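PDB 3FIJ: Lin1909 protein from Listeria innocua, which is of unknown function but binds manganese and belongs to the peptidase C26 family, whose members are generally assigned gamma-glutamyl-gamma-aminobutyrate hydrolase activity. Local coordinates for residues His143-Arg146 with Gly152-Thr155; Ser176-Phe181 with Met199-Glu204. All blocks are in the same frame, centred on the assembly; numbering follows the deposited sequence.

Contact 1: residues His143-Arg146 with Gly152-Thr155. With MN (manganese (II) ion), chain I.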
# COMPACT_ATOMS: atom_id res chain seq x y z
N HIS A 143 -27.87 1.75 3.78
CA HIS A 143 -27.99 2.26 2.42
C HIS A 143 -26.65 2.32 1.70
O HIS A 143 -26.58 2.68 0.53
CB HIS A 143 -28.71 3.62 2.43
CG HIS A 143 -30.19 3.49 2.59
ND1 HIS A 143 -31.04 3.32 1.52
CD2 HIS A 143 -30.97 3.40 3.70
CE1 HIS A 143 -32.27 3.13 1.96
NE2 HIS A 143 -32.25 3.18 3.28
N LEU A 144 -25.59 1.96 2.42
CA LEU A 144 -24.26 1.87 1.83
C LEU A 144 -23.98 0.38 1.97
O LEU A 144 -23.33 -0.05 2.91
CB LEU A 144 -23.23 2.68 2.61
CG LEU A 144 -21.82 2.61 1.98
CD1 LEU A 144 -21.89 2.98 0.50
CD2 LEU A 144 -20.88 3.55 2.73
N GLN A 145 -24.52 -0.40 1.04
CA GLN A 145 -24.40 -1.85 1.07
C GLN A 145 -22.98 -2.36 0.92
O GLN A 145 -22.16 -1.76 0.23
CB GLN A 145 -25.28 -2.46 -0.03
CG GLN A 145 -24.75 -2.27 -1.44
CD GLN A 145 -25.70 -2.83 -2.50
OE1 GLN A 145 -26.86 -2.45 -2.58
NE2 GLN A 145 -25.18 -3.74 -3.32
N ARG A 146 -22.69 -3.46 1.59
CA ARG A 146 -21.38 -4.08 1.54
C ARG A 146 -21.46 -5.24 0.55
O ARG A 146 -20.44 -5.69 0.04
CB ARG A 146 -20.95 -4.57 2.93
CG ARG A 146 -20.69 -3.43 3.92
CD ARG A 146 -19.83 -2.36 3.27
NE ARG A 146 -19.63 -1.18 4.12
CZ ARG A 146 -19.16 -0.01 3.68
NH1 ARG A 146 -18.84 0.14 2.40
NH2 ARG A 146 -19.01 1.01 4.52
N GLY A 152 -28.95 -6.48 -5.58
CA GLY A 152 -29.86 -5.71 -4.75
C GLY A 152 -29.61 -6.00 -3.29
O GLY A 152 -29.04 -7.05 -2.96
N SER A 153 -30.01 -5.09 -2.40
CA SER A 153 -29.78 -5.30 -0.98
C SER A 153 -31.00 -5.00 -0.11
O SER A 153 -31.23 -5.68 0.89
CB SER A 153 -28.59 -4.45 -0.51
OG SER A 153 -28.83 -3.07 -0.68
N HIS A 154 -31.75 -3.96 -0.46
CA HIS A 154 -32.94 -3.62 0.32
C HIS A 154 -34.18 -3.63 -0.57
O HIS A 154 -34.12 -3.25 -1.74
CB HIS A 154 -32.78 -2.26 1.05
CG HIS A 154 -32.43 -1.09 0.18
ND1 HIS A 154 -32.96 -0.90 -1.08
CD2 HIS A 154 -31.67 0.01 0.43
CE1 HIS A 154 -32.55 0.27 -1.57
NE2 HIS A 154 -31.77 0.84 -0.67
N THR A 155 -35.30 -4.09 -0.01
CA THR A 155 -36.55 -4.17 -0.76
C THR A 155 -37.38 -2.89 -0.74
O THR A 155 -37.57 -2.26 0.30
CB THR A 155 -37.41 -5.41 -0.31
OG1 THR A 155 -38.73 -4.98 0.06
CG2 THR A 155 -36.76 -6.15 0.84
MN MN I . -30.92 3.02 -0.62
O HOH W 1 -30.63 2.72 -2.84

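Contact 2: residues Ser176-Phe181 with Met199-Glu204. With MN (manganese (II) ion), chain I.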
# COMPACT_ATOMS: atom_id res chain seq x y z
N SER A 176 -27.86 -0.21 -3.17
CA SER A 176 -27.78 1.06 -2.46
C SER A 176 -26.33 1.46 -2.15
O SER A 176 -25.59 0.71 -1.53
CB SER A 176 -28.59 0.94 -1.16
OG SER A 176 -28.85 2.20 -0.57
N LEU A 177 -25.94 2.65 -2.61
CA LEU A 177 -24.59 3.18 -2.41
C LEU A 177 -24.66 4.66 -2.05
O LEU A 177 -24.02 5.49 -2.70
CB LEU A 177 -23.75 3.02 -3.68
CG LEU A 177 -23.28 1.63 -4.10
CD1 LEU A 177 -22.58 0.96 -2.92
CD2 LEU A 177 -24.45 0.79 -4.55
N HIS A 178 -25.41 4.99 -1.01
CA HIS A 178 -25.53 6.39 -0.62
C HIS A 178 -25.64 6.59 0.88
O HIS A 178 -26.00 5.67 1.62
CB HIS A 178 -26.74 7.01 -1.34
CG HIS A 178 -28.05 6.35 -1.03
ND1 HIS A 178 -28.89 6.79 -0.02
CD2 HIS A 178 -28.65 5.27 -1.57
CE1 HIS A 178 -29.96 6.00 0.03
NE2 HIS A 178 -29.84 5.07 -0.90
N HIS A 179 -25.29 7.79 1.34
CA HIS A 179 -25.37 8.11 2.75
C HIS A 179 -26.22 9.37 2.95
O HIS A 179 -26.37 9.84 4.08
CB HIS A 179 -23.97 8.27 3.38
CG HIS A 179 -23.38 9.63 3.21
ND1 HIS A 179 -22.92 10.10 2.00
CD2 HIS A 179 -23.19 10.63 4.11
CE1 HIS A 179 -22.48 11.34 2.16
NE2 HIS A 179 -22.63 11.68 3.42
N GLN A 180 -26.77 9.89 1.86
CA GLN A 180 -27.64 11.07 1.95
C GLN A 180 -29.02 10.71 1.42
O GLN A 180 -29.16 9.75 0.66
CB GLN A 180 -27.07 12.24 1.14
CG GLN A 180 -25.70 12.73 1.58
CD GLN A 180 -25.46 14.18 1.22
OE1 GLN A 180 -25.82 14.63 0.14
NE2 GLN A 180 -24.85 14.93 2.14
N PHE A 181 -30.04 11.45 1.84
CA PHE A 181 -31.41 11.19 1.40
C PHE A 181 -32.21 12.46 1.15
O PHE A 181 -31.89 13.53 1.66
CB PHE A 181 -32.21 10.41 2.45
CG PHE A 181 -31.52 9.21 2.99
CD1 PHE A 181 -30.51 9.34 3.93
CD2 PHE A 181 -31.89 7.94 2.57
CE1 PHE A 181 -29.89 8.21 4.46
CE2 PHE A 181 -31.28 6.80 3.09
CZ PHE A 181 -30.27 6.94 4.04
N MSE A 199 -37.47 5.69 3.76
CA MSE A 199 -36.63 6.56 2.94
C MSE A 199 -37.04 6.54 1.45
O MSE A 199 -37.50 5.53 0.93
CB MSE A 199 -35.16 6.18 3.11
CG MSE A 199 -34.64 6.39 4.52
SE MSE A 199 -34.68 8.28 5.10
CE MSE A 199 -36.35 8.27 6.06
N ILE A 200 -36.86 7.68 0.79
CA ILE A 200 -37.23 7.84 -0.61
C ILE A 200 -36.25 7.22 -1.59
O ILE A 200 -35.07 7.60 -1.64
CB ILE A 200 -37.39 9.34 -0.94
CG1 ILE A 200 -38.58 9.90 -0.16
CG2 ILE A 200 -37.58 9.54 -2.43
CD1 ILE A 200 -38.60 11.41 -0.04
N GLU A 201 -36.74 6.27 -2.38
CA GLU A 201 -35.92 5.55 -3.36
C GLU A 201 -36.21 5.91 -4.82
O GLU A 201 -35.36 5.71 -5.69
CB GLU A 201 -36.08 4.04 -3.16
CG GLU A 201 -35.38 3.47 -1.93
CD GLU A 201 -33.85 3.46 -2.04
OE1 GLU A 201 -33.32 3.11 -3.12
OE2 GLU A 201 -33.18 3.79 -1.04
N ALA A 202 -37.40 6.43 -5.08
CA ALA A 202 -37.78 6.80 -6.44
C ALA A 202 -38.74 8.00 -6.46
O ALA A 202 -39.69 8.08 -5.69
CB ALA A 202 -38.41 5.60 -7.16
N VAL A 203 -38.48 8.92 -7.38
CA VAL A 203 -39.32 10.10 -7.50
C VAL A 203 -39.71 10.29 -8.95
O VAL A 203 -38.90 10.07 -9.85
CB VAL A 203 -38.56 11.36 -7.03
CG1 VAL A 203 -39.45 12.60 -7.16
CG2 VAL A 203 -38.07 11.17 -5.60
N GLU A 204 -40.95 10.68 -9.19
CA GLU A 204 -41.43 10.94 -10.54
C GLU A 204 -42.10 12.31 -10.56
O GLU A 204 -42.43 12.87 -9.52
CB GLU A 204 -42.39 9.84 -10.99
CG GLU A 204 -41.71 8.48 -11.04
CD GLU A 204 -42.62 7.34 -11.44
OE1 GLU A 204 -42.22 6.17 -11.26
OE2 GLU A 204 -43.74 7.60 -11.94
MN MN I . -30.92 3.02 -0.62
O HOH W 1 -30.63 2.72 -2.84

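Contact 1: residues His143-Arg146 with Gly152-Thr155
His-143 and His-154 meet through one manganese ion, forming two corners of an octahedral metal site in a class I glutamine amidotransferase-like fold, beside the outer strands 154-158 and 172-174 of its mixed sheet. His-143 ND1 lies 2.2 Å from the manganese and His-154 NE2 lies 2.3 Å from it, at neighbouring positions. A water 2.3 Å from the manganese sits across the ion from His-143 ND1. The two donors, His-143 ND1 and His-154 NE2, are 3.4 Å apart, held close by their common metal rather than by a bond between them. Their ring planes are inclined by 56°, an oblique pairing. In His-154 the imidazole is swung between backbone N and carbonyl carbon (chi1 55°), which carries NE2 toward the loop. The far nitrogen of His-143, NE2, is hydrogen-bonded to Asp-197, a second-shell carboxylate that helps fix the ring's rotation and probably makes ND1 a stronger donor. Ser-153 and His-154 together face Val-174 in a classic beta bulge at the start of strand 154-158. Leu-144, turned away from 152-155, and Arg-146 make up the loose side of 143-146, and Thr-155 that of 152-155; Arg-146 packs on Ala-88 of a second subunit, and Thr-155 N is hydrogen-bonded to Glu-81 of that subunit. Beside the metal, by contrast, lies a polar buried patch around Gln-145. Its OE1 probably takes the backbone N-H of Ser-176 and its NE2 reaches the carbonyl of Leu-151, so both ends of the amide have a partner. Ser-153 OG approaches Gln-145 OE1 as well, a possible hydrogen bond, since the hydroxyl proton has another acceptor within reach; the two oxygens, Ser-153 OG and Gln-145 OE1, are 2.8 Å apart.

Contact 2: residues Ser176-Phe181 with Met199-Glu204
His-178 and Glu-201 meet at the octahedral manganese site, where loop 176-181 faces strand 200-205. His-178 NE2 binds the manganese at 2.3 Å and Glu-201 OE2 binds it at 2.4 Å; OE2 lies at the edge of the imidazole, near its plane. Ser-176 OG, 2.2 Å from the manganese, stands across the ion from Glu-201 OE2. The glutamate uses its other oxygen as well: the metal-bound water donates to Glu-201 OE1 at 2.7 Å, so the carboxylate grips both ion and water. A bend in its chain (chi2 -70°) turns the carboxylate back toward the loop. In the next shell, His-178 ND1 donates to the Gln-180 carbonyl at 3.0 Å, a bent bond tilted out of the ring plane that helps fix the imidazole. Behind it the Phe-181 ring is sandwiched, with His-178 ND1 over one face and the selenium of Met-199, a selenomethionine, over the other in a Met-aromatic contact. The doubly bent Met-199 chain crosses above the CD2-CE2 rim of Phe-181, CG lying 3.7 Å from Phe-181 CE2, while SE sits 4.1 Å from the Phe-181 ring centroid and 25° off its normal.

Overall arrangement
Contacts 1 and 2 complete one manganese site between them: 143-146 with 152-155 supplies two histidines, and 176-181 with 199-204 the third histidine, the serine and the carboxylate, with one water belonging to both. Their touching residues are largely buried, but contact 1 lies farther from the chain's centre, about 17 Å against 9 Å, and a second subunit packs against it, His-154 included, whereas contact 2 touches no other chain. Both reach the same mixed sheet. Contact 1 is polar throughout, while contact 2 adds an aromatic and selenium layer behind its ligands. Besides the metal, Ser-176 ties them through probable hydrogen bonds, OG to His-143 O and N to Gln-145 OE1.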